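Local coordinates for superoxide dismutase (Clostridium difficile, PDB 3TJT), which probably catalyses the dismutation of superoxide to oxygen and hydrogen peroxide at an iron(III) ion buried between its two domains, at residues A82-F87 against Q152-S157; F129-A134 against D167-A172. One frame throughout, in Å; residues are numbered along the deposited sequence.

Contact 1: A82-F87 against Q152-S157. With FE (Fe (III) ion), chain B.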
loop_
_atom_site.group_PDB
_atom_site.type_symbol
_atom_site.label_atom_id
_atom_site.label_comp_id
_atom_site.label_asym_id
_atom_site.label_seq_id
_atom_site.Cartn_x
_atom_site.Cartn_y
_atom_site.Cartn_z
ATOM N N ALA A 82 10.485 11.223 -1.393
ATOM C CA ALA A 82 11.854 11.673 -1.155
ATOM C C ALA A 82 12.017 12.238 0.249
ATOM O O ALA A 82 12.964 11.898 0.960
ATOM C CB ALA A 82 12.269 12.698 -2.202
ATOM N N TYR A 83 11.094 13.105 0.648
ATOM C CA TYR A 83 11.166 13.706 1.970
ATOM C C TYR A 83 11.027 12.646 3.059
ATOM O O TYR A 83 11.815 12.609 4.010
ATOM C CB TYR A 83 10.078 14.772 2.149
ATOM C CG TYR A 83 10.188 15.465 3.486
ATOM C CD1 TYR A 83 11.029 16.554 3.649
ATOM C CD2 TYR A 83 9.476 15.011 4.588
ATOM C CE1 TYR A 83 11.150 17.185 4.869
ATOM C CE2 TYR A 83 9.599 15.633 5.819
ATOM C CZ TYR A 83 10.433 16.722 5.947
ATOM O OH TYR A 83 10.559 17.348 7.165
ATOM N N ASN A 84 10.014 11.792 2.927
ATOM C CA ASN A 84 9.709 10.820 3.964
ATOM C C ASN A 84 10.859 9.829 4.181
ATOM O O ASN A 84 11.159 9.454 5.312
ATOM C CB ASN A 84 8.410 10.060 3.650
ATOM C CG ASN A 84 7.166 10.934 3.749
ATOM O OD1 ASN A 84 7.191 12.024 4.332
ATOM N ND2 ASN A 84 6.058 10.450 3.181
ATOM N N HIS A 85 11.488 9.390 3.098
ATOM C CA HIS A 85 12.553 8.404 3.234
ATOM C C HIS A 85 13.825 9.019 3.794
ATOM O O HIS A 85 14.486 8.409 4.632
ATOM C CB HIS A 85 12.794 7.669 1.913
ATOM C CG HIS A 85 11.720 6.676 1.617
ATOM N ND1 HIS A 85 10.527 7.033 1.021
ATOM C CD2 HIS A 85 11.614 5.359 1.918
ATOM C CE1 HIS A 85 9.749 5.967 0.929
ATOM N NE2 HIS A 85 10.384 4.941 1.470
ATOM N N LYS A 86 14.166 10.222 3.348
ATOM C CA LYS A 86 15.314 10.903 3.939
ATOM C C LYS A 86 15.098 11.007 5.446
ATOM O O LYS A 86 15.991 10.682 6.241
ATOM C CB LYS A 86 15.527 12.296 3.333
ATOM C CG LYS A 86 16.794 12.973 3.877
ATOM C CD LYS A 86 16.825 14.475 3.608
ATOM C CE LYS A 86 16.743 14.787 2.138
ATOM N NZ LYS A 86 16.843 16.256 1.871
ATOM N N PHE A 87 13.902 11.438 5.835
ATOM C CA PHE A 87 13.537 11.576 7.242
ATOM C C PHE A 87 13.624 10.239 7.980
ATOM O O PHE A 87 14.177 10.152 9.080
ATOM C CB PHE A 87 12.108 12.149 7.363
ATOM C CG PHE A 87 11.645 12.324 8.774
ATOM C CD1 PHE A 87 11.790 13.546 9.418
ATOM C CD2 PHE A 87 11.080 11.273 9.469
ATOM C CE1 PHE A 87 11.369 13.709 10.717
ATOM C CE2 PHE A 87 10.666 11.431 10.784
ATOM C CZ PHE A 87 10.811 12.648 11.408
ATOM N N GLN A 152 2.464 8.395 0.253
ATOM C CA GLN A 152 3.601 9.245 0.657
ATOM C C GLN A 152 3.168 10.639 1.086
ATOM O O GLN A 152 3.957 11.586 1.034
ATOM C CB GLN A 152 4.672 9.354 -0.430
ATOM C CG GLN A 152 5.284 8.006 -0.866
ATOM C CD GLN A 152 6.050 7.286 0.238
ATOM O OE1 GLN A 152 6.387 7.884 1.283
ATOM N NE2 GLN A 152 6.333 6.015 0.026
ATOM N N ASP A 153 1.920 10.773 1.504
ATOM C CA ASP A 153 1.479 12.048 2.064
ATOM C C ASP A 153 2.255 12.360 3.346
ATOM O O ASP A 153 2.726 11.459 4.037
ATOM C CB ASP A 153 -0.032 12.048 2.285
ATOM C CG ASP A 153 -0.808 11.968 0.963
ATOM O OD1 ASP A 153 -0.193 12.160 -0.103
ATOM O OD2 ASP A 153 -2.031 11.730 0.992
ATOM N N SER A 154 2.413 13.647 3.655
ATOM C CA SER A 154 3.263 14.046 4.772
ATOM C C SER A 154 2.552 15.015 5.692
ATOM O O SER A 154 1.801 15.860 5.218
ATOM C CB SER A 154 4.513 14.743 4.232
ATOM O OG SER A 154 5.214 15.409 5.273
ATOM N N PRO A 155 2.808 14.914 7.011
ATOM C CA PRO A 155 2.255 15.873 7.979
ATOM C C PRO A 155 2.676 17.311 7.663
ATOM O O PRO A 155 1.973 18.246 8.047
ATOM C CB PRO A 155 2.889 15.457 9.308
ATOM C CG PRO A 155 3.367 14.062 9.110
ATOM C CD PRO A 155 3.631 13.871 7.652
ATOM N N VAL A 156 3.813 17.469 6.998
ATOM C CA VAL A 156 4.336 18.787 6.633
ATOM C C VAL A 156 3.299 19.573 5.831
ATOM O O VAL A 156 3.193 20.804 5.953
ATOM C CB VAL A 156 5.650 18.649 5.836
ATOM C CG1 VAL A 156 6.035 19.960 5.165
ATOM C CG2 VAL A 156 6.764 18.135 6.757
ATOM N N SER A 157 2.517 18.851 5.033
ATOM C CA SER A 157 1.489 19.463 4.196
ATOM C C SER A 157 0.303 19.971 5.012
ATOM O O SER A 157 -0.541 20.708 4.500
ATOM C CB SER A 157 1.016 18.471 3.130
ATOM O OG SER A 157 2.093 18.111 2.273
HETATM FE FE FE B . 9.357 3.076 2.139
HETATM O O HOH W 1 6.984 13.631 6.377
HETATM O O HOH W 2 7.349 4.014 1.878
#
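Asn84 and Gln152 join their side-chain amides at the domain boundary of the iron/manganese superoxide dismutase fold, where helix 72-90 of the alpha-hairpin domain meets the loop that follows strand 144-150 of the C-terminal domain. Asn84 ND2 donates to Gln152 OE1 over 3.2 Å in a nearly straight bond, with an N-H...O angle of 165°. The donor lies in the plane of the accepting carbonyl, yet the two amide planes are turned 46° apart. ND2 also makes a weak, strongly bent bond to the backbone O of Gln152. The chain of Gln152 bends at chi2 (-64°), which brings its amide round to Asn84 and the metal. OE1 takes a second bond from Trp133 NE1, while Gln152 NE2 bonds Tyr38 OH and donates to the iron-bound water, 2.9 Å from its oxygen. Partners at both ends should fix the amide's rotation, and a glutamine reaching the metal's solvent ligand from the C-terminal domain is the placement familiar from manganese members of this family. His85 presents its ring edge to the same amide, with CE1 3.5 Å from Gln152 NE2, and binds iron through NE2; its ND1 is tied to Gly81 O. At the other end of the Asn84 amide, OD1 accepts from a water at 2.6 Å, which also bonds Ser154 OG and so spans the two segments. Ser154 OG accepts from Val156 N in an ST turn at the start of the 3-10 segment. Beyond this polar part Tyr83, also packed against helix 57-62, meets Val156 obliquely: the methyl CG2 lies beside the outer end of the phenol ring, 3.9 Å from Tyr83 CE2 and equally far from Tyr83 OH.

Contact 2: F129-A134 against D167-A172. With FE (Fe (III) ion), chain B.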
loop_
_atom_site.group_PDB
_atom_site.type_symbol
_atom_site.label_atom_id
_atom_site.label_comp_id
_atom_site.label_asym_id
_atom_site.label_seq_id
_atom_site.Cartn_x
_atom_site.Cartn_y
_atom_site.Cartn_z
ATOM N N PHE A 129 -4.302 1.225 7.053
ATOM C CA PHE A 129 -4.836 0.283 6.072
ATOM C C PHE A 129 -4.319 0.614 4.687
ATOM O O PHE A 129 -4.553 1.711 4.171
ATOM C CB PHE A 129 -6.367 0.281 6.062
ATOM C CG PHE A 129 -6.944 -0.853 5.273
ATOM C CD1 PHE A 129 -7.032 -2.117 5.835
ATOM C CD2 PHE A 129 -7.353 -0.672 3.962
ATOM C CE1 PHE A 129 -7.546 -3.191 5.101
ATOM C CE2 PHE A 129 -7.873 -1.734 3.218
ATOM C CZ PHE A 129 -7.960 -2.994 3.787
ATOM N N GLY A 130 -3.620 -0.338 4.078
ATOM C CA GLY A 130 -2.941 -0.077 2.829
ATOM C C GLY A 130 -1.541 0.427 3.138
ATOM O O GLY A 130 -0.968 0.068 4.174
ATOM N N SER A 131 -1.010 1.257 2.250
ATOM C CA SER A 131 0.340 1.817 2.383
ATOM C C SER A 131 0.288 3.125 3.153
ATOM O O SER A 131 -0.646 3.915 2.984
ATOM C CB SER A 131 0.946 2.096 1.002
ATOM O OG SER A 131 1.035 0.906 0.205
ATOM N N GLY A 132 1.287 3.375 3.994
ATOM C CA GLY A 132 1.345 4.673 4.652
ATOM C C GLY A 132 2.358 4.739 5.773
ATOM O O GLY A 132 3.280 3.931 5.823
ATOM N N TRP A 133 2.170 5.713 6.662
ATOM C CA TRP A 133 3.156 6.083 7.684
ATOM C C TRP A 133 2.445 6.390 8.993
ATOM O O TRP A 133 1.315 6.881 8.990
ATOM C CB TRP A 133 3.905 7.350 7.251
ATOM C CG TRP A 133 4.779 7.172 6.066
ATOM C CD1 TRP A 133 4.390 7.103 4.759
ATOM C CD2 TRP A 133 6.206 7.045 6.067
ATOM N NE1 TRP A 133 5.481 6.930 3.950
ATOM C CE2 TRP A 133 6.610 6.891 4.726
ATOM C CE3 TRP A 133 7.179 7.056 7.071
ATOM C CZ2 TRP A 133 7.947 6.744 4.357
ATOM C CZ3 TRP A 133 8.515 6.910 6.704
ATOM C CH2 TRP A 133 8.884 6.755 5.361
ATOM N N ALA A 134 3.104 6.114 10.116
ATOM C CA ALA A 134 2.631 6.607 11.410
ATOM C C ALA A 134 3.622 7.648 11.910
ATOM O O ALA A 134 4.828 7.467 11.770
ATOM C CB ALA A 134 2.506 5.476 12.420
ATOM N N ASP A 167 7.629 3.983 8.529
ATOM C CA ASP A 167 7.154 3.519 7.228
ATOM C C ASP A 167 6.462 2.171 7.404
ATOM O O ASP A 167 7.090 1.205 7.830
ATOM C CB ASP A 167 8.367 3.387 6.299
ATOM C CG ASP A 167 8.000 3.112 4.857
ATOM O OD1 ASP A 167 6.806 2.881 4.551
ATOM O OD2 ASP A 167 8.916 3.136 4.001
ATOM N N VAL A 168 5.167 2.094 7.093
ATOM C CA VAL A 168 4.483 0.797 7.141
ATOM C C VAL A 168 3.978 0.322 5.778
ATOM O O VAL A 168 3.087 -0.526 5.706
ATOM C CB VAL A 168 3.348 0.717 8.214
ATOM C CG1 VAL A 168 3.933 0.783 9.623
ATOM C CG2 VAL A 168 2.305 1.814 8.008
ATOM N N TRP A 169 4.554 0.857 4.707
ATOM C CA TRP A 169 4.415 0.237 3.391
ATOM C C TRP A 169 4.958 -1.173 3.547
ATOM O O TRP A 169 5.909 -1.400 4.307
ATOM C CB TRP A 169 5.254 0.959 2.345
ATOM C CG TRP A 169 4.674 2.251 1.822
ATOM C CD1 TRP A 169 4.325 3.357 2.552
ATOM C CD2 TRP A 169 4.411 2.573 0.453
ATOM N NE1 TRP A 169 3.855 4.346 1.714
ATOM C CE2 TRP A 169 3.907 3.894 0.421
ATOM C CE3 TRP A 169 4.560 1.878 -0.752
ATOM C CZ2 TRP A 169 3.543 4.527 -0.771
ATOM C CZ3 TRP A 169 4.204 2.514 -1.946
ATOM C CH2 TRP A 169 3.700 3.825 -1.943
ATOM N N GLU A 170 4.386 -2.124 2.821
ATOM C CA GLU A 170 4.861 -3.494 2.953
ATOM C C GLU A 170 6.318 -3.677 2.509
ATOM O O GLU A 170 7.006 -4.558 3.032
ATOM C CB GLU A 170 3.894 -4.467 2.259
ATOM C CG GLU A 170 2.606 -4.625 3.063
ATOM C CD GLU A 170 1.500 -5.368 2.319
ATOM O OE1 GLU A 170 1.420 -5.260 1.074
ATOM O OE2 GLU A 170 0.718 -6.052 3.004
ATOM N N HIS A 171 6.808 -2.854 1.587
ATOM C CA HIS A 171 8.216 -2.998 1.197
ATOM C C HIS A 171 9.159 -2.794 2.380
ATOM O O HIS A 171 10.297 -3.266 2.366
ATOM C CB HIS A 171 8.623 -2.135 -0.013
ATOM C CG HIS A 171 8.513 -0.653 0.209
ATOM N ND1 HIS A 171 7.702 0.150 -0.565
ATOM C CD2 HIS A 171 9.122 0.168 1.097
ATOM C CE1 HIS A 171 7.817 1.407 -0.159
ATOM N NE2 HIS A 171 8.666 1.440 0.851
ATOM N N ALA A 172 8.684 -2.115 3.414
ATOM C CA ALA A 172 9.558 -1.778 4.533
ATOM C C ALA A 172 9.783 -2.944 5.477
ATOM O O ALA A 172 10.711 -2.912 6.292
ATOM C CB ALA A 172 9.012 -0.580 5.313
HETATM FE FE FE B . 9.357 3.076 2.139
HETATM O O HOH W 3 1.201 -1.602 4.037
HETATM O O HOH W 4 2.823 -1.136 0.685
HETATM O O HOH W 2 7.349 4.014 1.878
#
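Gly130 and Val168 meet through a water that donates to both backbone carbonyls. At Ser131, CB sits squarely over the five-membered ring of Trp169, 3.5 Å from its centroid, in a CH-pi contact; the iron-bound water lies over the opposite face, toward the rim. Gly132 O then accepts from Val168 N at 2.9 Å. Trp133 forms an antiparallel, non-hydrogen-bonded pair with Asp167, and its indole lies under the aspartate: Asp167 CB stands 3.6 Å from the centroid of the Trp133 six-membered ring, with the carboxylate stacked only 14° from the ring plane. With the indole against one face, the carboxylate binds iron at its OD2 end, Asp167 OD2 lying 1.9 Å from the metal, while Asp167 OD1 accepts from Trp169 N in an Asx turn that leads the chain on to the ligand His171. Asp167, Trp169, Glu170 and His171 form the family's Asp-x-Trp-Glu-His signature, with Val168 at the variable position. Glu170 and His171 exchange reciprocal hydrogen bonds with His171 and Glu170 of the second subunit, linking the two metal sites. Strand 132-138 is the middle strand of the antiparallel sheet, between 144-150 and 161-167; helix 72-90 packs on Trp133, helix 24-46 on Trp169 and helix 181-188 on Val168.

From the N terminus, the chain passes through helix 24-46, which supplies the ligand His30, to helix 72-90. Contact 1 closes the long loop from this helix to the turn after strand 144-150, joining the alpha-hairpin domain to the C-terminal domain. Contact 2 starts within that loop, at 129-134, and ends beyond it, at 167-172, so the two cross; it stays inside the C-terminal domain and ties the middle strand to the end of strand 161-167. The contacts adjoin, with Asn84 CB 3.4 Å from Trp133 CZ2, and converge on one iron: contact 1 contributes one protein ligand, contact 2 two, and they share the metal-bound water.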